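Local coordinates for transcription antitermination protein NusB (Aquifex aeolicus, PDB 3R2C), which probably takes part in transcription antitermination of ribosomal RNA operons by binding their boxA antiterminator RNA, at residues K5-T10 with Y44-K49; T10-L15 with R82-L87; L87-L92 with G125-I130. All blocks are in the same frame, centred on the assembly; numbering follows the deposited sequence.

Contact 1 (K5-T10 with Y44-K49); sequences KGARDT and YEYAKK. With nucleotides of chain E.
At the RNA-binding edge of the all-helical NusB fold, A7 of helix 3-21 lies directly against A47 of helix 41-56, and the pair illustrates how small residues let two helices come close. The segment axes approach to 8.2 Å at a crossing angle of -44°, and the CA atoms of A7 and A47 are only 4.5 Å apart. Their methyl groups face each other, CB to CB, at 4.1 Å, while A47 CB also rests on the backbone carbonyl, 3.7 Å from A7 O.

Two flanking side chains extend this crossing. T10 places CG2 3.8 Å from A47 CB, which leaves its hydroxyl to be taken up by K36. On the other flank Y46, with CG anti to the backbone N (chi1 -161°), brings an edge of its ring to A7: CD2 is 3.9 Å from A7 CB, and the methyl lies near the ring plane, over neither face. The phenol oxygen is directed to E91, probably as a hydrogen bond.

R8 leaves its backbone on the side away from helix 41-56, yet its extended chain returns the guanidinium to the neighbourhood of the Y46 hydroxyl. At its edge, near the guanidinium plane, NH1 gives a nearly straight bond (161°) to O6 of G1 of chain E at 2.9 Å. K5 NZ adds a weak bond to O6 of G2 of chain E at 3.1 Å. Salt bridges tie R8 to D106, E91 and E99, and K5 to D106 and D109.

The carboxylates probably hold both cations in place and favour their charged state, and the donors presented to O6 are consistent with recognition of guanine, which offers an acceptor there.

Contact 2 (T10-L15 with R82-L87); sequences TAFLVL and RNALRL
F12 turns CG away from its own amide nitrogen (chi1 165°), which carries the ring to the backbone of N83 and A84, and L87, whose first torsion is of the same kind, reaches across in the other direction to helix 3-21. These two side chains interlock helix 3-21 with helix 79-94 at the centre of the NusB helical bundle, where the segment axes pass 9.1 Å apart with their directions at 128°.

The ring of F12 works by its edge: A84 N lies in the ring plane, 3.9 Å from CE1. L87 spreads its two methyls over successive residues of the facing helix. CD1 meets A11 CB at 3.9 Å, and CD2 lies 4.0 Å from F12 CB. From the following turn L15 crosses L87 at about a right angle, its CD1 4.0 Å from L87 CB. Further apolar cover comes from other helices, with L110 on F12, I107 on L87, and L50 and V51 on A11.

N83 brings a polar group to this buried interface. Its OD1 is 3.4 Å from L15 O, an approach of two acceptors and no bond. The amide is instead held from its own helix and beyond: R86 NH1 donates to N83 OD1 at 3.0 Å and 161°, from above the carbonyl plane. N83 ND2 gives bonds to Y79 O and D19, and R86 forms a salt bridge with D62. Replacing the amide by the methyl of an alanine is likely to cost R86 NH1 its acceptor OD1 and leave a gap beside L15.

The guanidinium of R86 keeps N83 OD1 exactly in plane, and R82 CD sits 3.5 Å above one face, displaced towards the rim.

Contact 3 (L87-L92 with G125-I130); sequences LGVAEL and GVLSAI. With nucleotides of chain E.
L127 pushes its branched end against G88 and L92, a close-fitting point between segments 87-92 and 125-130, on helices 79-94 and 117-137 of the NusB bundle. Its CG stands anti to the backbone N (chi1 -167°), which directs both methyls across the interface. G88 makes room for them: a side-chain carbon at that position would fall 2.8 Å from L127 CD2. L92 and L127 meet tip to tip, with L92 CD1 3.8 Å from L127 CD2. V89 belongs to the same close packing, its CG2 lying 3.9 Å from I130 CD1 and also bordering L127.

These few side chains span a wide separation: the segment axes run 10.6 Å apart at a shallow -27°, and the two segments bury only 182 Å² between them. Residues of neighbouring helices complete the packing, among them I61 and I65 beside V89 and F104 beside both L92 and L127.

The reverse side of helix 117-137 is given over to RNA of chain E. S128, directed away from helix 79-94, uses its one hydroxyl twice: OG accepts a bond from N3 of U4 at 3.0 Å and 161°, and donates to O2 of C6 at 2.8 Å. V126 sets CG2 3.7 Å from C2 of U7, and G125, without a side chain, leaves space for the backbone of that nucleotide.

The helix is thus two-sided: aliphatic packing fixes one side against the bundle, while the other presents a hydroxyl that serves as acceptor and donor at once, well matched to a uracil N-H and a cytosine carbonyl.

Overall arrangement
From the N terminus, helix 3-21 supplies the first half of two contacts in succession. Contact 1 closes the shorter loop, when helix 41-56 returns to residues 5-10; contact 2 closes a longer one, when helix 79-94 reaches residues 10-15. Their segments alternate along the chain, so the two loops cross, and T10 belongs to both. Contact 3 follows in series with contact 2, sharing L87, as helix 117-137 packs on helix 79-94. Helices 3-21 and 79-94 thus link helix 41-56 to helix 117-137. Although the centres of contacts 1 and 3 are about 17 Å apart, side chains of the two meet directly between them, and both present residues to one RNA.

Contact 1 (K5-T10 with Y44-K49)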
# COMPACT_ATOMS: atom_id res chain seq x y z
N LYS A 5 3.58 6.45 -14.80
CA LYS A 5 3.35 5.08 -14.35
C LYS A 5 4.26 4.76 -13.16
O LYS A 5 3.81 4.25 -12.14
CB LYS A 5 3.59 4.07 -15.47
CG LYS A 5 3.24 2.63 -15.11
CD LYS A 5 3.38 1.71 -16.35
CE LYS A 5 3.11 0.24 -16.02
NZ LYS A 5 1.66 0.02 -15.67
N GLY A 6 5.55 5.07 -13.31
CA GLY A 6 6.49 4.88 -12.22
C GLY A 6 6.14 5.74 -11.01
O GLY A 6 6.29 5.30 -9.87
N ALA A 7 5.67 6.95 -11.25
CA ALA A 7 5.33 7.86 -10.14
C ALA A 7 4.14 7.32 -9.34
O ALA A 7 4.09 7.46 -8.11
CB ALA A 7 5.01 9.25 -10.67
N ARG A 8 3.18 6.71 -10.03
CA ARG A 8 2.04 6.07 -9.37
C ARG A 8 2.48 4.87 -8.53
O ARG A 8 1.95 4.64 -7.44
CB ARG A 8 1.00 5.65 -10.41
CG ARG A 8 0.30 6.86 -11.00
CD ARG A 8 -0.53 6.51 -12.25
NE ARG A 8 -1.01 7.74 -12.89
CZ ARG A 8 -0.87 8.03 -14.18
NH1 ARG A 8 -0.30 7.16 -15.02
NH2 ARG A 8 -1.32 9.19 -14.65
N ASP A 9 3.45 4.10 -9.02
CA ASP A 9 4.00 3.02 -8.21
C ASP A 9 4.66 3.56 -6.92
O ASP A 9 4.43 3.05 -5.82
CB ASP A 9 5.01 2.19 -9.00
CG ASP A 9 5.71 1.14 -8.13
OD1 ASP A 9 5.09 0.09 -7.85
OD2 ASP A 9 6.87 1.36 -7.71
N THR A 10 5.45 4.62 -7.05
CA THR A 10 6.06 5.24 -5.87
C THR A 10 5.01 5.69 -4.87
O THR A 10 5.10 5.40 -3.68
CB THR A 10 6.92 6.45 -6.28
OG1 THR A 10 7.99 6.00 -7.11
CG2 THR A 10 7.48 7.16 -5.06
N TYR A 44 9.78 12.24 -9.56
CA TYR A 44 9.89 12.60 -8.16
C TYR A 44 8.80 13.63 -7.79
O TYR A 44 8.11 13.49 -6.77
CB TYR A 44 11.27 13.19 -7.88
CG TYR A 44 11.45 13.68 -6.46
CD1 TYR A 44 11.09 14.97 -6.10
CD2 TYR A 44 11.98 12.84 -5.48
CE1 TYR A 44 11.26 15.42 -4.80
CE2 TYR A 44 12.15 13.29 -4.18
CZ TYR A 44 11.78 14.58 -3.85
OH TYR A 44 11.95 15.02 -2.55
N GLU A 45 8.66 14.65 -8.61
CA GLU A 45 7.71 15.71 -8.31
C GLU A 45 6.27 15.24 -8.49
O GLU A 45 5.40 15.61 -7.70
CB GLU A 45 8.00 16.95 -9.17
CG GLU A 45 9.26 17.68 -8.68
CD GLU A 45 9.39 19.09 -9.21
OE1 GLU A 45 8.58 19.48 -10.08
OE2 GLU A 45 10.31 19.80 -8.76
N TYR A 46 6.01 14.40 -9.49
CA TYR A 46 4.65 13.92 -9.68
C TYR A 46 4.25 12.95 -8.55
O TYR A 46 3.15 13.03 -8.02
CB TYR A 46 4.48 13.25 -11.04
CG TYR A 46 3.02 13.16 -11.44
CD1 TYR A 46 2.32 14.31 -11.81
CD2 TYR A 46 2.32 11.95 -11.41
CE1 TYR A 46 0.99 14.26 -12.17
CE2 TYR A 46 0.98 11.89 -11.77
CZ TYR A 46 0.32 13.05 -12.15
OH TYR A 46 -1.01 13.04 -12.50
N ALA A 47 5.15 12.04 -8.18
CA ALA A 47 4.94 11.16 -7.04
C ALA A 47 4.66 11.96 -5.77
O ALA A 47 3.76 11.62 -4.98
CB ALA A 47 6.15 10.25 -6.81
N LYS A 48 5.43 13.02 -5.54
CA LYS A 48 5.28 13.82 -4.33
C LYS A 48 3.89 14.48 -4.30
O LYS A 48 3.25 14.56 -3.24
CB LYS A 48 6.37 14.89 -4.26
CG LYS A 48 6.35 15.77 -3.01
CD LYS A 48 7.40 16.87 -3.13
CE LYS A 48 8.02 17.25 -1.78
NZ LYS A 48 9.48 17.52 -1.90
N LYS A 49 3.43 14.92 -5.46
CA LYS A 49 2.12 15.56 -5.58
C LYS A 49 0.97 14.57 -5.36
O LYS A 49 -0.01 14.90 -4.70
CB LYS A 49 1.99 16.25 -6.93
CG LYS A 49 0.75 17.13 -7.05
CD LYS A 49 0.92 18.16 -8.14
CE LYS A 49 1.16 17.49 -9.47
NZ LYS A 49 -0.01 16.65 -9.83
O5' G E 1 4.05 6.82 -24.88
C5' G E 1 4.58 5.50 -24.80
C4' G E 1 3.52 4.50 -24.44
O4' G E 1 3.07 4.73 -23.07
C3' G E 1 2.25 4.56 -25.29
O3' G E 1 1.66 3.26 -25.27
C2' G E 1 1.40 5.54 -24.49
O2' G E 1 0.01 5.52 -24.78
C1' G E 1 1.70 5.06 -23.07
N9 G E 1 1.47 6.04 -22.01
C8 G E 1 1.56 7.41 -21.96
N7 G E 1 1.29 7.88 -20.76
C5 G E 1 1.02 6.75 -19.99
C6 G E 1 0.65 6.59 -18.62
O6 G E 1 0.49 7.46 -17.78
N1 G E 1 0.47 5.25 -18.27
C2 G E 1 0.62 4.20 -19.14
N2 G E 1 0.41 2.97 -18.67
N3 G E 1 0.94 4.34 -20.41
C4 G E 1 1.12 5.63 -20.76
P G E 2 0.96 2.62 -26.57
OP1 G E 2 1.80 1.51 -26.99
OP2 G E 2 0.68 3.72 -27.52
O5' G E 2 -0.40 2.06 -25.96
C5' G E 2 -1.23 1.17 -26.67
C4' G E 2 -2.11 0.38 -25.72
O4' G E 2 -1.29 -0.53 -24.94
C3' G E 2 -2.84 1.21 -24.66
O3' G E 2 -4.01 1.83 -25.14
C2' G E 2 -3.11 0.18 -23.57
O2' G E 2 -4.25 -0.61 -23.88
C1' G E 2 -1.86 -0.71 -23.66
N9 G E 2 -0.85 -0.36 -22.63
C8 G E 2 0.18 0.54 -22.74
N7 G E 2 0.88 0.63 -21.64
C5 G E 2 0.27 -0.24 -20.76
C6 G E 2 0.60 -0.56 -19.41
O6 G E 2 1.53 -0.11 -18.72
N1 G E 2 -0.27 -1.52 -18.88
C2 G E 2 -1.33 -2.07 -19.56
N2 G E 2 -2.04 -2.97 -18.89
N3 G E 2 -1.64 -1.77 -20.82
C4 G E 2 -0.80 -0.86 -21.35

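Contact 2 (T10-L15 with R82-L87)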
# COMPACT_ATOMS: atom_id res chain seq x y z
N THR A 10 5.45 4.62 -7.05
CA THR A 10 6.06 5.24 -5.87
C THR A 10 5.01 5.69 -4.87
O THR A 10 5.10 5.40 -3.68
CB THR A 10 6.92 6.45 -6.28
OG1 THR A 10 7.99 6.00 -7.11
CG2 THR A 10 7.48 7.16 -5.06
N ALA A 11 4.00 6.40 -5.37
CA ALA A 11 2.96 6.95 -4.51
C ALA A 11 2.17 5.83 -3.84
O ALA A 11 1.86 5.91 -2.64
CB ALA A 11 2.02 7.85 -5.33
N PHE A 12 1.85 4.78 -4.60
CA PHE A 12 1.16 3.63 -4.01
C PHE A 12 1.97 3.00 -2.86
O PHE A 12 1.42 2.70 -1.79
CB PHE A 12 0.88 2.54 -5.06
CG PHE A 12 0.52 1.22 -4.44
CD1 PHE A 12 -0.78 0.98 -4.02
CD2 PHE A 12 1.49 0.24 -4.26
CE1 PHE A 12 -1.11 -0.23 -3.41
CE2 PHE A 12 1.16 -0.97 -3.66
CZ PHE A 12 -0.15 -1.20 -3.23
N LEU A 13 3.27 2.82 -3.09
CA LEU A 13 4.13 2.22 -2.07
C LEU A 13 4.13 3.06 -0.81
O LEU A 13 4.15 2.52 0.31
CB LEU A 13 5.57 2.05 -2.60
CG LEU A 13 5.68 1.04 -3.75
CD1 LEU A 13 7.12 0.88 -4.23
CD2 LEU A 13 5.11 -0.33 -3.35
N VAL A 14 4.11 4.38 -0.98
CA VAL A 14 4.11 5.26 0.18
C VAL A 14 2.79 5.15 0.96
O VAL A 14 2.82 5.00 2.17
CB VAL A 14 4.46 6.72 -0.18
CG1 VAL A 14 4.32 7.64 1.05
CG2 VAL A 14 5.92 6.80 -0.72
N LEU A 15 1.66 5.19 0.26
CA LEU A 15 0.36 5.07 0.90
C LEU A 15 0.22 3.71 1.59
O LEU A 15 -0.31 3.62 2.68
CB LEU A 15 -0.77 5.25 -0.13
CG LEU A 15 -0.85 6.65 -0.76
CD1 LEU A 15 -1.99 6.76 -1.79
CD2 LEU A 15 -1.01 7.73 0.33
N ARG A 82 -7.17 -1.01 -0.86
CA ARG A 82 -7.59 0.24 -0.25
C ARG A 82 -6.66 1.37 -0.67
O ARG A 82 -7.10 2.45 -0.99
CB ARG A 82 -7.67 0.11 1.28
CG ARG A 82 -7.83 1.44 2.04
CD ARG A 82 -8.08 1.20 3.56
NE ARG A 82 -7.03 0.36 4.13
CZ ARG A 82 -7.17 -0.93 4.44
NH1 ARG A 82 -8.35 -1.54 4.31
NH2 ARG A 82 -6.13 -1.60 4.92
N ASN A 83 -5.37 1.10 -0.72
CA ASN A 83 -4.43 2.17 -1.08
C ASN A 83 -4.33 2.44 -2.58
O ASN A 83 -4.09 3.58 -3.00
CB ASN A 83 -3.10 1.90 -0.39
CG ASN A 83 -3.24 2.03 1.10
OD1 ASN A 83 -3.46 3.12 1.58
ND2 ASN A 83 -3.18 0.92 1.84
N ALA A 84 -4.60 1.42 -3.39
CA ALA A 84 -4.69 1.64 -4.83
C ALA A 84 -5.93 2.48 -5.14
O ALA A 84 -5.88 3.35 -6.03
CB ALA A 84 -4.73 0.31 -5.59
N LEU A 85 -7.03 2.23 -4.43
CA LEU A 85 -8.24 3.03 -4.58
C LEU A 85 -8.03 4.46 -4.09
O LEU A 85 -8.52 5.40 -4.69
CB LEU A 85 -9.44 2.39 -3.85
CG LEU A 85 -10.10 1.23 -4.63
CD1 LEU A 85 -11.05 0.41 -3.75
CD2 LEU A 85 -10.82 1.76 -5.86
N ARG A 86 -7.30 4.64 -3.00
CA ARG A 86 -7.08 5.98 -2.50
C ARG A 86 -6.30 6.78 -3.53
O ARG A 86 -6.58 7.95 -3.78
CB ARG A 86 -6.30 5.95 -1.18
CG ARG A 86 -7.17 5.61 0.04
CD ARG A 86 -6.32 5.06 1.20
NE ARG A 86 -7.05 5.11 2.46
CZ ARG A 86 -6.65 4.55 3.60
NH1 ARG A 86 -5.53 3.85 3.65
NH2 ARG A 86 -7.38 4.70 4.69
N LEU A 87 -5.32 6.13 -4.14
CA LEU A 87 -4.48 6.79 -5.12
C LEU A 87 -5.30 7.12 -6.37
O LEU A 87 -5.18 8.22 -6.93
CB LEU A 87 -3.29 5.89 -5.47
CG LEU A 87 -2.34 6.43 -6.54
CD1 LEU A 87 -1.76 7.77 -6.11
CD2 LEU A 87 -1.22 5.41 -6.82

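Contact 3 (L87-L92 with G125-I130)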
# COMPACT_ATOMS: atom_id res chain seq x y z
N LEU A 87 -5.32 6.13 -4.14
CA LEU A 87 -4.48 6.79 -5.12
C LEU A 87 -5.30 7.12 -6.37
O LEU A 87 -5.18 8.22 -6.93
CB LEU A 87 -3.29 5.89 -5.47
CG LEU A 87 -2.34 6.43 -6.54
CD1 LEU A 87 -1.76 7.77 -6.11
CD2 LEU A 87 -1.22 5.41 -6.82
N GLY A 88 -6.12 6.17 -6.82
CA GLY A 88 -6.96 6.38 -8.00
C GLY A 88 -7.90 7.56 -7.78
O GLY A 88 -8.08 8.40 -8.66
N VAL A 89 -8.49 7.65 -6.61
CA VAL A 89 -9.43 8.74 -6.34
C VAL A 89 -8.70 10.08 -6.29
O VAL A 89 -9.18 11.07 -6.83
CB VAL A 89 -10.21 8.50 -5.04
CG1 VAL A 89 -10.97 9.79 -4.61
CG2 VAL A 89 -11.17 7.33 -5.22
N ALA A 90 -7.54 10.11 -5.64
CA ALA A 90 -6.75 11.33 -5.55
C ALA A 90 -6.43 11.87 -6.95
O ALA A 90 -6.55 13.07 -7.19
CB ALA A 90 -5.45 11.08 -4.77
N GLU A 91 -6.04 11.00 -7.87
CA GLU A 91 -5.66 11.49 -9.20
C GLU A 91 -6.86 11.83 -10.08
O GLU A 91 -6.88 12.86 -10.75
CB GLU A 91 -4.76 10.50 -9.96
CG GLU A 91 -4.09 11.18 -11.15
CD GLU A 91 -2.94 10.39 -11.73
OE1 GLU A 91 -2.74 9.23 -11.32
OE2 GLU A 91 -2.23 10.94 -12.61
N LEU A 92 -7.86 10.95 -10.10
CA LEU A 92 -9.01 11.14 -10.99
C LEU A 92 -9.85 12.33 -10.56
O LEU A 92 -10.36 13.07 -11.38
CB LEU A 92 -9.89 9.88 -10.99
CG LEU A 92 -9.28 8.70 -11.74
CD1 LEU A 92 -10.12 7.45 -11.51
CD2 LEU A 92 -9.13 9.01 -13.24
N GLY A 125 -13.80 -2.21 -10.67
CA GLY A 125 -15.24 -2.09 -10.54
C GLY A 125 -15.63 -0.96 -9.60
O GLY A 125 -16.50 -0.15 -9.93
N VAL A 126 -15.00 -0.89 -8.43
CA VAL A 126 -15.26 0.22 -7.51
C VAL A 126 -14.83 1.58 -8.09
O VAL A 126 -15.59 2.55 -8.07
CB VAL A 126 -14.57 0.01 -6.14
CG1 VAL A 126 -14.77 1.23 -5.25
CG2 VAL A 126 -15.11 -1.25 -5.45
N LEU A 127 -13.61 1.66 -8.60
CA LEU A 127 -13.10 2.93 -9.10
C LEU A 127 -13.93 3.45 -10.28
O LEU A 127 -14.10 4.66 -10.43
CB LEU A 127 -11.63 2.81 -9.54
CG LEU A 127 -10.92 4.16 -9.77
CD1 LEU A 127 -10.94 5.02 -8.49
CD2 LEU A 127 -9.47 3.95 -10.23
N SER A 128 -14.44 2.55 -11.10
CA SER A 128 -15.27 2.93 -12.23
C SER A 128 -16.59 3.56 -11.77
O SER A 128 -17.04 4.54 -12.36
CB SER A 128 -15.57 1.71 -13.11
OG SER A 128 -16.27 2.12 -14.28
N ALA A 129 -17.21 2.97 -10.75
CA ALA A 129 -18.43 3.53 -10.18
C ALA A 129 -18.17 4.90 -9.56
O ALA A 129 -18.95 5.83 -9.73
CB ALA A 129 -19.00 2.59 -9.14
N ILE A 130 -17.06 5.03 -8.84
CA ILE A 130 -16.71 6.30 -8.22
C ILE A 130 -16.56 7.35 -9.31
O ILE A 130 -17.07 8.46 -9.19
CB ILE A 130 -15.36 6.21 -7.44
CG1 ILE A 130 -15.55 5.40 -6.16
CG2 ILE A 130 -14.83 7.61 -7.10
CD1 ILE A 130 -14.22 4.98 -5.51
P C E 6 -13.58 -6.73 -16.45
OP1 C E 6 -13.58 -8.08 -15.85
OP2 C E 6 -14.14 -6.55 -17.80
O5' C E 6 -14.30 -5.69 -15.45
C5' C E 6 -14.00 -5.68 -14.06
C4' C E 6 -14.93 -4.76 -13.31
O4' C E 6 -14.79 -3.42 -13.83
C3' C E 6 -16.42 -5.10 -13.44
O3' C E 6 -17.11 -4.61 -12.28
C2' C E 6 -16.82 -4.27 -14.65
O2' C E 6 -18.20 -4.02 -14.77
C1' C E 6 -16.02 -2.99 -14.40
N1 C E 6 -15.72 -2.20 -15.62
C2 C E 6 -16.30 -0.94 -15.78
O2 C E 6 -17.08 -0.53 -14.92
N3 C E 6 -16.00 -0.20 -16.88
C4 C E 6 -15.16 -0.70 -17.79
N4 C E 6 -14.88 0.05 -18.86
C5 C E 6 -14.55 -1.98 -17.65
C6 C E 6 -14.86 -2.68 -16.56
P U E 7 -18.26 -5.48 -11.57
OP1 U E 7 -18.12 -6.87 -12.05
OP2 U E 7 -19.53 -4.76 -11.79
O5' U E 7 -17.85 -5.39 -10.04
C5' U E 7 -16.74 -6.12 -9.54
C4' U E 7 -16.65 -6.04 -8.04
O4' U E 7 -16.72 -4.64 -7.62
C3' U E 7 -17.77 -6.76 -7.28
O3' U E 7 -17.25 -7.29 -6.06
C2' U E 7 -18.74 -5.64 -6.95
O2' U E 7 -19.57 -5.90 -5.84
C1' U E 7 -17.77 -4.49 -6.68
N1 U E 7 -18.36 -3.16 -6.85
C2 U E 7 -18.61 -2.47 -5.67
O2 U E 7 -18.35 -2.91 -4.56
N3 U E 7 -19.18 -1.24 -5.85
C4 U E 7 -19.52 -0.64 -7.03
O4 U E 7 -20.02 0.48 -6.98
C5 U E 7 -19.25 -1.41 -8.21
C6 U E 7 -18.69 -2.63 -8.08
P U E 4 -10.08 3.46 -21.88
OP1 U E 4 -9.86 2.44 -22.92
OP2 U E 4 -11.21 4.41 -22.02
O5' U E 4 -10.15 2.76 -20.46
C5' U E 4 -9.03 2.07 -19.94
C4' U E 4 -9.45 1.20 -18.81
O4' U E 4 -9.91 2.03 -17.72
C3' U E 4 -10.63 0.29 -19.10
O3' U E 4 -10.23 -0.88 -19.78
C2' U E 4 -11.22 0.05 -17.71
O2' U E 4 -10.48 -0.93 -17.01
C1' U E 4 -10.97 1.40 -17.04
N1 U E 4 -12.14 2.30 -17.07
C2 U E 4 -13.24 1.99 -16.29
O2 U E 4 -13.34 0.97 -15.64
N3 U E 4 -14.25 2.92 -16.32
C4 U E 4 -14.27 4.11 -17.01
O4 U E 4 -15.26 4.83 -16.91
C5 U E 4 -13.09 4.39 -17.76
C6 U E 4 -12.09 3.50 -17.75